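Local coordinates for protein TagI restriction endonuclease (Thermocrispum agreste, PDB 6GHS) that probably recognises DNA carrying 5-methyl- or 5-hydroxymethylcytosine through an SRA domain and cleaves it with an HNH nuclease domain of the ββα-Me type, at residues K203-H208 / H285-I290; P223-A228 / M246-P251; H229-G234 / I295-S300. One frame throughout, in Å; residues are numbered along the deposited sequence.

Interaction 1. Residues K203-H208 / H285-I290; sequences KGWHKH and HPRHVI
His288 has a neighbour at each ring nitrogen: ND1 lies 3.0 Å from His206 NE2, and NE2 is hydrogen-bonded to the backbone O of Glu243. The two imidazoles are almost perpendicular, at 87°, with His288 ND1 arriving at the edge of the His206 ring. They belong to an aromatic cluster, completed by Trp205 and His285, that joins the C-terminal end of helix 196-206 to the type I turn 285-288 in the loop ahead of helix 292-299.

Trp205 carries most of the packing from the helix side. Arg287 CB and backbone O lie over one face of its indole, with CB 4.1 Å from the centroid of the five-membered ring and O 3.6 Å from CH2 at the rim of the six-membered ring. Beside them, His288 CB packs 3.6 Å from Trp205 CE3. With an alanine here in place of Trp205, Arg287 CB and His288 CB would probably lose the surface they rest on, and a gap would open between helix end and turn.

In His285, CG anti to the backbone N (chi1 -177°) carries the imidazole toward Trp205, where it lies nearly parallel to the indole (9°) but displaced so far that little of either ring covers the other. What covers the imidazole instead is Trp205 CB and the Trp205 carbonyl on one face, with O 3.4 Å from His285 CD2, and Pro286 CD on the other.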
ATOM      1  N   LYS A 203     -15.286   9.320   4.885  1.00 40.54           N
ATOM      2  CA  LYS A 203     -15.508   9.247   3.430  1.00 42.03           C
ATOM      3  C   LYS A 203     -16.978   9.477   3.039  1.00 42.94           C
ATOM      4  O   LYS A 203     -17.254  10.125   2.022  1.00 43.24           O
ATOM      5  CB  LYS A 203     -15.031   7.908   2.866  1.00 41.81           C
ATOM      6  CG  LYS A 203     -13.529   7.691   2.908  1.00 41.11           C
ATOM      7  CD  LYS A 203     -13.181   6.399   2.191  1.00 41.07           C
ATOM      8  CE  LYS A 203     -11.690   6.140   2.167  1.00 41.14           C
ATOM      9  NZ  LYS A 203     -11.393   4.873   1.445  1.00 41.74           N
ATOM     10  N   GLY A 204     -17.902   8.934   3.839  1.00 43.35           N
ATOM     11  CA  GLY A 204     -19.337   9.154   3.658  1.00 43.41           C
ATOM     12  C   GLY A 204     -19.762  10.612   3.796  1.00 43.36           C
ATOM     13  O   GLY A 204     -20.571  11.102   3.005  1.00 44.46           O
ATOM     14  N   TRP A 205     -19.229  11.307   4.795  1.00 43.35           N
ATOM     15  CA  TRP A 205     -19.549  12.726   4.990  1.00 44.77           C
ATOM     16  C   TRP A 205     -19.059  13.608   3.860  1.00 42.16           C
ATOM     17  O   TRP A 205     -19.687  14.619   3.546  1.00 40.15           O
ATOM     18  CB  TRP A 205     -18.957  13.257   6.298  1.00 48.47           C
ATOM     19  CG  TRP A 205     -19.588  12.716   7.531  1.00 51.67           C
ATOM     20  CD1 TRP A 205     -20.894  12.369   7.700  1.00 53.68           C
ATOM     21  CD2 TRP A 205     -18.946  12.495   8.786  1.00 54.14           C
ATOM     22  NE1 TRP A 205     -21.100  11.925   8.976  1.00 56.48           N
ATOM     23  CE2 TRP A 205     -19.921  11.992   9.668  1.00 57.10           C
ATOM     24  CE3 TRP A 205     -17.637  12.663   9.252  1.00 55.84           C
ATOM     25  CZ2 TRP A 205     -19.631  11.652  10.999  1.00 59.74           C
ATOM     26  CZ3 TRP A 205     -17.343  12.326  10.576  1.00 57.43           C
ATOM     27  CH2 TRP A 205     -18.336  11.824  11.431  1.00 60.39           C
ATOM     28  N   HIS A 206     -17.922  13.233   3.280  1.00 42.20           N
ATOM     29  CA  HIS A 206     -17.281  14.007   2.213  1.00 41.35           C
ATOM     30  C   HIS A 206     -17.625  13.504   0.811  1.00 41.52           C
ATOM     31  O   HIS A 206     -17.415  14.221  -0.166  1.00 40.88           O
ATOM     32  CB  HIS A 206     -15.757  14.028   2.426  1.00 39.07           C
ATOM     33  CG  HIS A 206     -15.325  14.918   3.548  1.00 37.68           C
ATOM     34  ND1 HIS A 206     -15.255  16.290   3.422  1.00 36.26           N
ATOM     35  CD2 HIS A 206     -14.957  14.639   4.821  1.00 37.35           C
ATOM     36  CE1 HIS A 206     -14.858  16.817   4.566  1.00 36.07           C
ATOM     37  NE2 HIS A 206     -14.668  15.837   5.432  1.00 36.93           N
ATOM     38  N   LYS A 207     -18.166  12.289   0.726  1.00 43.43           N
ATOM     39  CA  LYS A 207     -18.489  11.620  -0.542  1.00 46.99           C
ATOM     40  C   LYS A 207     -17.251  11.430  -1.391  1.00 43.32           C
ATOM     41  O   LYS A 207     -17.213  11.797  -2.563  1.00 43.07           O
ATOM     42  CB  LYS A 207     -19.599  12.347  -1.312  1.00 52.00           C
ATOM     43  CG  LYS A 207     -20.910  12.340  -0.568  1.00 57.12           C
ATOM     44  CD  LYS A 207     -21.947  13.155  -1.295  1.00 62.71           C
ATOM     45  CE  LYS A 207     -23.173  13.339  -0.420  1.00 70.40           C
ATOM     46  NZ  LYS A 207     -23.961  14.501  -0.906  1.00 77.57           N
ATOM     47  N   HIS A 208     -16.236  10.860  -0.759  1.00 41.13           N
ATOM     48  CA  HIS A 208     -14.944  10.599  -1.390  1.00 40.97           C
ATOM     49  C   HIS A 208     -14.280  11.803  -2.102  1.00 40.47           C
ATOM     50  O   HIS A 208     -13.499  11.615  -3.033  1.00 39.64           O
ATOM     51  CB  HIS A 208     -15.095   9.406  -2.337  1.00 39.03           C
ATOM     52  CG  HIS A 208     -15.701   8.207  -1.690  1.00 36.76           C
ATOM     53  ND1 HIS A 208     -14.953   7.274  -1.008  1.00 35.94           N
ATOM     54  CD2 HIS A 208     -16.984   7.794  -1.608  1.00 35.88           C
ATOM     55  CE1 HIS A 208     -15.749   6.329  -0.545  1.00 35.57           C
ATOM     56  NE2 HIS A 208     -16.986   6.619  -0.898  1.00 35.85           N
ATOM     57  N   HIS A 285     -16.817  19.774   6.470  1.00 59.03           N
ATOM     58  CA  HIS A 285     -18.197  19.323   6.569  1.00 60.21           C
ATOM     59  C   HIS A 285     -18.641  19.448   8.039  1.00 63.85           C
ATOM     60  O   HIS A 285     -17.861  19.130   8.940  1.00 63.57           O
ATOM     61  CB  HIS A 285     -18.308  17.888   6.069  1.00 58.78           C
ATOM     62  CG  HIS A 285     -19.705  17.360   6.063  1.00 59.54           C
ATOM     63  ND1 HIS A 285     -20.242  16.679   7.134  1.00 58.74           N
ATOM     64  CD2 HIS A 285     -20.679  17.418   5.125  1.00 59.37           C
ATOM     65  CE1 HIS A 285     -21.484  16.334   6.853  1.00 58.81           C
ATOM     66  NE2 HIS A 285     -21.775  16.773   5.640  1.00 59.13           N
ATOM     67  N   PRO A 286     -19.884  19.919   8.289  1.00 65.92           N
ATOM     68  CA  PRO A 286     -20.308  20.246   9.660  1.00 65.00           C
ATOM     69  C   PRO A 286     -20.336  19.106  10.683  1.00 63.14           C
ATOM     70  O   PRO A 286     -20.126  19.348  11.874  1.00 59.87           O
ATOM     71  CB  PRO A 286     -21.718  20.792   9.456  1.00 67.78           C
ATOM     72  CG  PRO A 286     -21.724  21.307   8.057  1.00 67.74           C
ATOM     73  CD  PRO A 286     -20.930  20.290   7.313  1.00 67.28           C
ATOM     74  N   ARG A 287     -20.602  17.890  10.225  1.00 65.92           N
ATOM     75  CA  ARG A 287     -20.587  16.698  11.092  1.00 71.29           C
ATOM     76  C   ARG A 287     -19.167  16.142  11.339  1.00 66.29           C
ATOM     77  O   ARG A 287     -18.983  15.276  12.203  1.00 59.59           O
ATOM     78  CB  ARG A 287     -21.478  15.599  10.497  1.00 80.02           C
ATOM     79  CG  ARG A 287     -22.898  16.055  10.161  1.00 89.67           C
ATOM     80  CD  ARG A 287     -23.747  14.931   9.575  1.00 96.25           C
ATOM     81  NE  ARG A 287     -24.270  14.038  10.614  1.00104.38           N
ATOM     82  CZ  ARG A 287     -25.275  14.322  11.449  1.00107.80           C
ATOM     83  NH1 ARG A 287     -25.911  15.498  11.400  1.00109.23           N
ATOM     84  NH2 ARG A 287     -25.649  13.418  12.353  1.00105.72           N
ATOM     85  N   HIS A 288     -18.189  16.636  10.566  1.00 64.29           N
ATOM     86  CA  HIS A 288     -16.766  16.261  10.663  1.00 60.05           C
ATOM     87  C   HIS A 288     -15.957  17.355  11.384  1.00 59.66           C
ATOM     88  O   HIS A 288     -15.611  18.386  10.793  1.00 58.69           O
ATOM     89  CB  HIS A 288     -16.216  16.018   9.247  1.00 56.23           C
ATOM     90  CG  HIS A 288     -14.844  15.416   9.211  1.00 52.40           C
ATOM     91  ND1 HIS A 288     -13.876  15.833   8.325  1.00 50.08           N
ATOM     92  CD2 HIS A 288     -14.283  14.424   9.940  1.00 50.54           C
ATOM     93  CE1 HIS A 288     -12.776  15.130   8.514  1.00 50.24           C
ATOM     94  NE2 HIS A 288     -12.998  14.267   9.489  1.00 49.55           N
ATOM     95  N   VAL A 289     -15.668  17.119  12.662  1.00 59.78           N
ATOM     96  CA  VAL A 289     -14.952  18.081  13.491  1.00 62.53           C
ATOM     97  C   VAL A 289     -13.481  17.687  13.586  1.00 61.91           C
ATOM     98  O   VAL A 289     -13.127  16.727  14.277  1.00 58.20           O
ATOM     99  CB  VAL A 289     -15.557  18.170  14.911  1.00 65.52           C
ATOM    100  CG1 VAL A 289     -14.746  19.126  15.797  1.00 66.65           C
ATOM    101  CG2 VAL A 289     -17.013  18.609  14.828  1.00 65.55           C
ATOM    102  N   ILE A 290     -12.628  18.447  12.905  1.00 60.18           N
ATOM    103  CA  ILE A 290     -11.191  18.246  12.991  1.00 60.95           C
ATOM    104  C   ILE A 290     -10.665  18.887  14.280  1.00 61.65           C
ATOM    105  O   ILE A 290     -10.809  20.094  14.486  1.00 65.53           O
ATOM    106  CB  ILE A 290     -10.464  18.847  11.779  1.00 59.54           C
ATOM    107  CG1 ILE A 290     -10.943  18.182  10.491  1.00 58.52           C
ATOM    108  CG2 ILE A 290      -8.957  18.675  11.923  1.00 60.43           C
ATOM    109  CD1 ILE A 290     -10.733  19.051   9.276  1.00 60.43           C
TER

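Interaction 2. Residues P223-A228 / M246-P251; sequences PYSQGA and MLCLCP. With ZN (zinc ion), chain B.
The two strands of the ββα-Me finger, the nuclease core of HNH enzymes, pair here in antiparallel fashion: 226-228 runs against 246-249, and the second strand leads straight into helix 251-258. Gln226 and Leu249 form one hydrogen-bonded pair. Gln226 N donates to Leu249 O at 2.9 Å, and the return bond from Leu249 N to Gln226 O is straighter, 169° at the hydrogen. Ala228 and Leu247 form the other, where Leu247 N reaches Ala228 O at 2.7 Å. Between them Gly227 faces Cys248 as a non-hydrogen-bonded pair.

The two faces of the sheet differ. On one, Ala228 CB packs 3.6 Å from Leu249 CD1, and Leu247 and Leu249 press on Phe257 of helix 251-258. On the other, Cys248 and Met246 lie against helix 196-206.

At the strand end the side chains meet Pro251, the first residue of helix 251-258. Its CG comes in at the edge of the Tyr224 ring, 3.7 Å from CE2, and also meets Gln226 OE1 at 3.5 Å. That amide is fixed at both ends: Tyr224 OH donates in the carbonyl plane to a lone pair of OE1, while NE2 is hydrogen-bonded to His254.

Cys250 N-caps the helix. Its CB points away from segment 223-228, and chi1 58° sets SG between backbone N and carbonyl carbon, where it binds the zinc ion at 2.2 Å, alongside Cys210, Cys213 and Asp253. The strand pairing probably helps to place this zinc ligand, and the metal in turn is likely to hold the strand-to-helix junction to the segment around Cys210 and Cys213, which suggests a structural role for the ion.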
ATOM      1  N   PRO A 223     -17.001   5.769  -6.616  1.00 33.09           N
ATOM      2  CA  PRO A 223     -16.022   6.742  -6.094  1.00 32.46           C
ATOM      3  C   PRO A 223     -14.954   6.107  -5.230  1.00 31.65           C
ATOM      4  O   PRO A 223     -15.212   5.080  -4.607  1.00 32.64           O
ATOM      5  CB  PRO A 223     -16.867   7.676  -5.211  1.00 33.63           C
ATOM      6  CG  PRO A 223     -18.292   7.305  -5.440  1.00 34.95           C
ATOM      7  CD  PRO A 223     -18.280   5.880  -5.885  1.00 34.65           C
ATOM      8  N   TYR A 224     -13.788   6.745  -5.170  1.00 30.21           N
ATOM      9  CA  TYR A 224     -12.642   6.226  -4.440  1.00 29.90           C
ATOM     10  C   TYR A 224     -11.859   7.327  -3.715  1.00 30.79           C
ATOM     11  O   TYR A 224     -11.574   8.374  -4.285  1.00 32.51           O
ATOM     12  CB  TYR A 224     -11.695   5.515  -5.402  1.00 29.54           C
ATOM     13  CG  TYR A 224     -10.441   5.069  -4.706  1.00 29.56           C
ATOM     14  CD1 TYR A 224     -10.432   3.911  -3.947  1.00 29.51           C
ATOM     15  CD2 TYR A 224      -9.284   5.833  -4.747  1.00 29.29           C
ATOM     16  CE1 TYR A 224      -9.297   3.499  -3.275  1.00 29.26           C
ATOM     17  CE2 TYR A 224      -8.152   5.428  -4.068  1.00 29.25           C
ATOM     18  CZ  TYR A 224      -8.168   4.258  -3.340  1.00 28.84           C
ATOM     19  OH  TYR A 224      -7.062   3.853  -2.666  1.00 28.44           O
ATOM     20  N   SER A 225     -11.463   7.074  -2.475  1.00 30.66           N
ATOM     21  CA  SER A 225     -10.607   8.008  -1.752  1.00 30.40           C
ATOM     22  C   SER A 225      -9.806   7.274  -0.689  1.00 31.32           C
ATOM     23  O   SER A 225      -9.925   6.053  -0.543  1.00 32.38           O
ATOM     24  CB  SER A 225     -11.443   9.133  -1.134  1.00 30.27           C
ATOM     25  OG  SER A 225     -12.260   8.666  -0.072  1.00 30.45           O
ATOM     26  N   GLN A 226      -8.973   8.017   0.030  1.00 31.92           N
ATOM     27  CA  GLN A 226      -8.158   7.468   1.090  1.00 32.80           C
ATOM     28  C   GLN A 226      -8.400   8.238   2.387  1.00 32.79           C
ATOM     29  O   GLN A 226      -8.485   9.461   2.395  1.00 31.26           O
ATOM     30  CB  GLN A 226      -6.672   7.483   0.684  1.00 33.83           C
ATOM     31  CG  GLN A 226      -6.164   6.159   0.101  1.00 34.66           C
ATOM     32  CD  GLN A 226      -4.987   6.316  -0.859  1.00 34.56           C
ATOM     33  OE1 GLN A 226      -4.972   5.714  -1.933  1.00 33.73           O
ATOM     34  NE2 GLN A 226      -3.999   7.127  -0.479  1.00 33.55           N
ATOM     35  N   GLY A 227      -8.539   7.495   3.475  1.00 34.37           N
ATOM     36  CA  GLY A 227      -8.585   8.060   4.818  1.00 35.62           C
ATOM     37  C   GLY A 227      -7.173   8.239   5.336  1.00 37.07           C
ATOM     38  O   GLY A 227      -6.395   7.276   5.410  1.00 38.42           O
ATOM     39  N   ALA A 228      -6.846   9.472   5.701  1.00 38.38           N
ATOM     40  CA  ALA A 228      -5.495   9.849   6.078  1.00 39.28           C
ATOM     41  C   ALA A 228      -5.518  10.432   7.484  1.00 38.93           C
ATOM     42  O   ALA A 228      -6.091  11.504   7.707  1.00 37.84           O
ATOM     43  CB  ALA A 228      -4.945  10.862   5.080  1.00 39.25           C
ATOM     44  N   MET A 246      -8.506  12.567  11.121  1.00 36.84           N
ATOM     45  CA  MET A 246      -8.526  11.953   9.795  1.00 35.70           C
ATOM     46  C   MET A 246      -9.059  12.908   8.743  1.00 35.01           C
ATOM     47  O   MET A 246      -9.976  13.675   9.018  1.00 35.41           O
ATOM     48  CB  MET A 246      -9.394  10.704   9.807  1.00 34.86           C
ATOM     49  CG  MET A 246      -9.468  10.020   8.458  1.00 35.04           C
ATOM     50  SD  MET A 246     -10.129   8.363   8.567  1.00 35.50           S
ATOM     51  CE  MET A 246      -8.792   7.509   9.402  1.00 36.36           C
ATOM     52  N   LEU A 247      -8.482  12.836   7.541  1.00 34.49           N
ATOM     53  CA  LEU A 247      -8.955  13.587   6.372  1.00 33.60           C
ATOM     54  C   LEU A 247      -9.240  12.638   5.219  1.00 32.84           C
ATOM     55  O   LEU A 247      -8.483  11.697   4.994  1.00 35.05           O
ATOM     56  CB  LEU A 247      -7.896  14.580   5.894  1.00 32.82           C
ATOM     57  CG  LEU A 247      -7.335  15.598   6.883  1.00 32.60           C
ATOM     58  CD1 LEU A 247      -6.015  16.146   6.347  1.00 32.92           C
ATOM     59  CD2 LEU A 247      -8.333  16.714   7.123  1.00 32.44           C
ATOM     60  N   CYS A 248     -10.316  12.896   4.484  1.00 30.48           N
ATOM     61  CA  CYS A 248     -10.549  12.239   3.196  1.00 28.82           C
ATOM     62  C   CYS A 248      -9.710  12.942   2.115  1.00 27.18           C
ATOM     63  O   CYS A 248      -9.869  14.137   1.885  1.00 26.36           O
ATOM     64  CB  CYS A 248     -12.034  12.307   2.845  1.00 28.86           C
ATOM     65  SG  CYS A 248     -12.480  11.629   1.238  1.00 28.17           S
ATOM     66  N   LEU A 249      -8.816  12.195   1.469  1.00 26.30           N
ATOM     67  CA  LEU A 249      -7.903  12.730   0.449  1.00 25.77           C
ATOM     68  C   LEU A 249      -7.782  11.839  -0.779  1.00 24.53           C
ATOM     69  O   LEU A 249      -7.927  10.627  -0.677  1.00 24.68           O
ATOM     70  CB  LEU A 249      -6.500  12.855   1.011  1.00 26.32           C
ATOM     71  CG  LEU A 249      -6.285  13.682   2.259  1.00 27.39           C
ATOM     72  CD1 LEU A 249      -4.822  13.570   2.657  1.00 27.79           C
ATOM     73  CD2 LEU A 249      -6.655  15.129   2.011  1.00 28.09           C
ATOM     74  N   CYS A 250      -7.436  12.437  -1.921  1.00 23.32           N
ATOM     75  CA  CYS A 250      -7.114  11.672  -3.119  1.00 23.05           C
ATOM     76  C   CYS A 250      -5.746  11.061  -2.887  1.00 23.86           C
ATOM     77  O   CYS A 250      -4.996  11.546  -2.033  1.00 25.33           O
ATOM     78  CB  CYS A 250      -7.091  12.546  -4.371  1.00 22.51           C
ATOM     79  SG  CYS A 250      -5.914  13.893  -4.264  1.00 21.76           S
ATOM     80  N   PRO A 251      -5.408   9.992  -3.621  1.00 24.44           N
ATOM     81  CA  PRO A 251      -4.099   9.350  -3.434  1.00 24.98           C
ATOM     82  C   PRO A 251      -2.884  10.259  -3.552  1.00 25.95           C
ATOM     83  O   PRO A 251      -1.957  10.084  -2.773  1.00 25.64           O
ATOM     84  CB  PRO A 251      -4.074   8.302  -4.527  1.00 25.08           C
ATOM     85  CG  PRO A 251      -5.502   7.914  -4.652  1.00 24.95           C
ATOM     86  CD  PRO A 251      -6.315   9.147  -4.417  1.00 24.36           C
TER
HETATM   87 ZN    ZN B 401      -6.599  15.962  -3.717  1.00 37.16          ZN
HETATM   88  O   HOH W   1      -0.900   7.234  -1.822  1.00 26.57           O

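Interaction 3. Residues H229-G234 / I295-S300; sequences HIRPLG and IRYHRS
Arg231 lays its guanidinium flat over the ring of Tyr297, the planes 19° apart and the centres separated by 4.1 Å. This stack fastens the loop that follows the first strand of the ββα-Me finger to helix 292-299, near the C-terminal end of the chain. The overlap is off-centre: NE and CZ sit above the CD2-CE2 side of the phenol, and NH2 approaches CE2 to 3.4 Å. Arg231 lies along the ring because its CG is anti to the backbone N (chi1 176°) and the chain stays extended to NE. Its CG therefore makes a CH-pi contact over the same ring, 4.0 Å from the centroid, so both the aliphatic stem and the charged end rest on Tyr297. The cation-pi component probably strengthens this overlap. Pro232 adds a looser apolar touch, its CD 4.5 Å from Tyr297 CE1.

Tyr297 is fixed from beyond the pair as well, since its OH is hydrogen-bonded to His237 ND1 and its ring meets the His237 ring at about a right angle. At the helix end, Ser300 O is hydrogen-bonded to Arg145 of the second subunit.

Deeper in, Ile230 packs on the helix with its CG2 branch, which lies 4.3 Å from Ile295 CG1 and 3.9 Å from His298 CB. His298 continues the contact into helix 251-258, stacking on Phe257 and bonding through NE2 to the Phe257 O. The carbonyl of Ile230 approaches the same histidine obliquely, its O 3.5 Å from His298 CD2.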
ATOM      1  N   HIS A 229      -4.900   9.720   8.424  1.00 38.19           N
ATOM      2  CA  HIS A 229      -4.761  10.219   9.777  1.00 37.89           C
ATOM      3  C   HIS A 229      -3.859  11.434   9.787  1.00 36.24           C
ATOM      4  O   HIS A 229      -2.900  11.501   9.038  1.00 35.18           O
ATOM      5  CB  HIS A 229      -4.186   9.163  10.706  1.00 39.48           C
ATOM      6  CG  HIS A 229      -5.134   8.050  11.018  1.00 41.52           C
ATOM      7  ND1 HIS A 229      -5.110   6.841  10.354  1.00 42.97           N
ATOM      8  CD2 HIS A 229      -6.119   7.952  11.941  1.00 42.84           C
ATOM      9  CE1 HIS A 229      -6.049   6.052  10.847  1.00 42.80           C
ATOM     10  NE2 HIS A 229      -6.673   6.698  11.815  1.00 42.99           N
ATOM     11  N   ILE A 230      -4.174  12.381  10.658  1.00 36.18           N
ATOM     12  CA  ILE A 230      -3.489  13.665  10.707  1.00 36.18           C
ATOM     13  C   ILE A 230      -2.284  13.500  11.624  1.00 37.68           C
ATOM     14  O   ILE A 230      -1.143  13.700  11.201  1.00 37.30           O
ATOM     15  CB  ILE A 230      -4.439  14.787  11.174  1.00 35.15           C
ATOM     16  CG1 ILE A 230      -5.699  14.810  10.287  1.00 36.04           C
ATOM     17  CG2 ILE A 230      -3.752  16.136  11.128  1.00 34.10           C
ATOM     18  CD1 ILE A 230      -6.715  15.876  10.632  1.00 36.09           C
ATOM     19  N   ARG A 231      -2.540  13.118  12.870  1.00 39.64           N
ATOM     20  CA  ARG A 231      -1.480  12.711  13.793  1.00 41.06           C
ATOM     21  C   ARG A 231      -1.318  11.198  13.707  1.00 39.47           C
ATOM     22  O   ARG A 231      -2.234  10.476  14.100  1.00 36.98           O
ATOM     23  CB  ARG A 231      -1.827  13.092  15.220  1.00 44.39           C
ATOM     24  CG  ARG A 231      -0.819  12.606  16.243  1.00 46.79           C
ATOM     25  CD  ARG A 231      -1.252  12.978  17.641  1.00 49.27           C
ATOM     26  NE  ARG A 231      -0.195  12.699  18.600  1.00 51.59           N
ATOM     27  CZ  ARG A 231      -0.171  13.141  19.853  1.00 55.40           C
ATOM     28  NH1 ARG A 231      -1.163  13.890  20.336  1.00 57.05           N
ATOM     29  NH2 ARG A 231       0.864  12.832  20.631  1.00 58.01           N
ATOM     30  N   PRO A 232      -0.152  10.711  13.233  1.00 39.06           N
ATOM     31  CA  PRO A 232      -0.048   9.277  12.913  1.00 40.04           C
ATOM     32  C   PRO A 232      -0.294   8.352  14.097  1.00 39.61           C
ATOM     33  O   PRO A 232      -0.150   8.758  15.247  1.00 38.02           O
ATOM     34  CB  PRO A 232       1.390   9.118  12.398  1.00 39.92           C
ATOM     35  CG  PRO A 232       1.856  10.491  12.090  1.00 39.43           C
ATOM     36  CD  PRO A 232       1.125  11.404  13.016  1.00 38.59           C
ATOM     37  N   LEU A 233      -0.665   7.117  13.792  1.00 40.67           N
ATOM     38  CA  LEU A 233      -0.937   6.118  14.811  1.00 43.20           C
ATOM     39  C   LEU A 233       0.371   5.488  15.281  1.00 45.13           C
ATOM     40  O   LEU A 233       1.401   5.633  14.624  1.00 44.55           O
ATOM     41  CB  LEU A 233      -1.864   5.040  14.246  1.00 44.10           C
ATOM     42  CG  LEU A 233      -3.185   5.493  13.615  1.00 44.53           C
ATOM     43  CD1 LEU A 233      -3.933   4.297  13.052  1.00 43.92           C
ATOM     44  CD2 LEU A 233      -4.049   6.232  14.630  1.00 46.28           C
ATOM     45  N   GLY A 234       0.329   4.807  16.426  1.00 48.20           N
ATOM     46  CA  GLY A 234       1.426   3.936  16.859  1.00 50.06           C
ATOM     47  C   GLY A 234       2.272   4.441  18.007  1.00 52.97           C
ATOM     48  O   GLY A 234       1.982   5.480  18.604  1.00 49.65           O
ATOM     49  N   ILE A 295      -3.875  18.742  14.140  1.00 44.33           N
ATOM     50  CA  ILE A 295      -3.328  19.587  13.075  1.00 44.74           C
ATOM     51  C   ILE A 295      -1.997  20.196  13.494  1.00 45.45           C
ATOM     52  O   ILE A 295      -1.016  20.088  12.769  1.00 45.28           O
ATOM     53  CB  ILE A 295      -4.320  20.684  12.625  1.00 44.66           C
ATOM     54  CG1 ILE A 295      -5.486  20.017  11.876  1.00 45.02           C
ATOM     55  CG2 ILE A 295      -3.617  21.749  11.773  1.00 44.49           C
ATOM     56  CD1 ILE A 295      -6.358  20.948  11.065  1.00 46.13           C
ATOM     57  N   ARG A 296      -1.971  20.823  14.663  1.00 48.74           N
ATOM     58  CA  ARG A 296      -0.735  21.388  15.209  1.00 51.33           C
ATOM     59  C   ARG A 296       0.390  20.376  15.289  1.00 47.11           C
ATOM     60  O   ARG A 296       1.525  20.711  14.980  1.00 45.41           O
ATOM     61  CB  ARG A 296      -0.957  21.986  16.602  1.00 58.79           C
ATOM     62  CG  ARG A 296      -1.385  23.445  16.588  1.00 63.72           C
ATOM     63  CD  ARG A 296      -1.951  23.862  17.933  1.00 68.81           C
ATOM     64  NE  ARG A 296      -2.867  24.984  17.751  1.00 72.66           N
ATOM     65  CZ  ARG A 296      -4.045  25.131  18.357  1.00 74.41           C
ATOM     66  NH1 ARG A 296      -4.512  24.224  19.222  1.00 74.84           N
ATOM     67  NH2 ARG A 296      -4.774  26.208  18.082  1.00 74.89           N
ATOM     68  N   TYR A 297       0.070  19.152  15.712  1.00 46.41           N
ATOM     69  CA  TYR A 297       1.068  18.063  15.831  1.00 45.16           C
ATOM     70  C   TYR A 297       1.693  17.715  14.486  1.00 42.47           C
ATOM     71  O   TYR A 297       2.910  17.603  14.369  1.00 43.76           O
ATOM     72  CB  TYR A 297       0.454  16.794  16.453  1.00 44.52           C
ATOM     73  CG  TYR A 297       1.478  15.751  16.827  1.00 44.80           C
ATOM     74  CD1 TYR A 297       2.042  14.920  15.853  1.00 46.24           C
ATOM     75  CD2 TYR A 297       1.904  15.597  18.154  1.00 46.02           C
ATOM     76  CE1 TYR A 297       3.000  13.963  16.179  1.00 47.00           C
ATOM     77  CE2 TYR A 297       2.863  14.641  18.499  1.00 47.23           C
ATOM     78  CZ  TYR A 297       3.409  13.823  17.505  1.00 48.08           C
ATOM     79  OH  TYR A 297       4.354  12.867  17.816  1.00 47.38           O
ATOM     80  N   HIS A 298       0.847  17.543  13.483  1.00 39.97           N
ATOM     81  CA  HIS A 298       1.295  17.247  12.126  1.00 39.93           C
ATOM     82  C   HIS A 298       2.176  18.342  11.567  1.00 38.75           C
ATOM     83  O   HIS A 298       3.196  18.056  10.969  1.00 40.48           O
ATOM     84  CB  HIS A 298       0.088  17.048  11.201  1.00 39.69           C
ATOM     85  CG  HIS A 298       0.445  16.856   9.761  1.00 37.91           C
ATOM     86  ND1 HIS A 298       0.485  17.898   8.863  1.00 37.12           N
ATOM     87  CD2 HIS A 298       0.767  15.743   9.064  1.00 37.34           C
ATOM     88  CE1 HIS A 298       0.812  17.436   7.673  1.00 37.13           C
ATOM     89  NE2 HIS A 298       0.988  16.130   7.768  1.00 37.87           N
ATOM     90  N   ARG A 299       1.755  19.588  11.745  1.00 38.66           N
ATOM     91  CA  ARG A 299       2.543  20.759  11.351  1.00 39.68           C
ATOM     92  C   ARG A 299       3.941  20.723  11.995  1.00 39.05           C
ATOM     93  O   ARG A 299       4.941  21.088  11.381  1.00 37.50           O
ATOM     94  CB  ARG A 299       1.802  22.045  11.756  1.00 40.50           C
ATOM     95  CG  ARG A 299       2.158  23.258  10.922  1.00 42.44           C
ATOM     96  CD  ARG A 299       1.658  24.533  11.579  1.00 44.46           C
ATOM     97  NE  ARG A 299       0.198  24.554  11.683  1.00 45.54           N
ATOM     98  CZ  ARG A 299      -0.511  24.959  12.742  1.00 47.23           C
ATOM     99  NH1 ARG A 299       0.067  25.380  13.869  1.00 48.97           N
ATOM    100  NH2 ARG A 299      -1.837  24.917  12.686  1.00 47.90           N
ATOM    101  N   SER A 300       3.985  20.246  13.234  1.00 39.31           N
ATOM    102  CA  SER A 300       5.207  20.185  14.015  1.00 39.84           C
ATOM    103  C   SER A 300       6.151  19.036  13.666  1.00 38.83           C
ATOM    104  O   SER A 300       7.169  18.883  14.331  1.00 39.40           O
ATOM    105  CB  SER A 300       4.857  20.167  15.518  1.00 41.88           C
ATOM    106  OG  SER A 300       4.417  21.455  15.941  1.00 44.32           O
TER

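From the N terminus, the chain comes first to helix 196-206, whose end opens the loop that interaction 1 closes with 285-290. Nested inside that loop, interaction 2 closes a shorter one, pairing 223-228 with 246-251. Interaction 3 starts within the shorter loop, at 229-234, and ends beyond both at 295-300, so it crosses the other two. Direct contacts join all three: Lys203 NZ of interaction 1 reaches Ser225 O of interaction 2, Leu247 of interaction 2 packs on Ile230 of interaction 3, and Ile290 meets Ile230 and Ile295. Together they tie helix 196-206 and helix 292-299 to the strand pair 223-229 and 246-249.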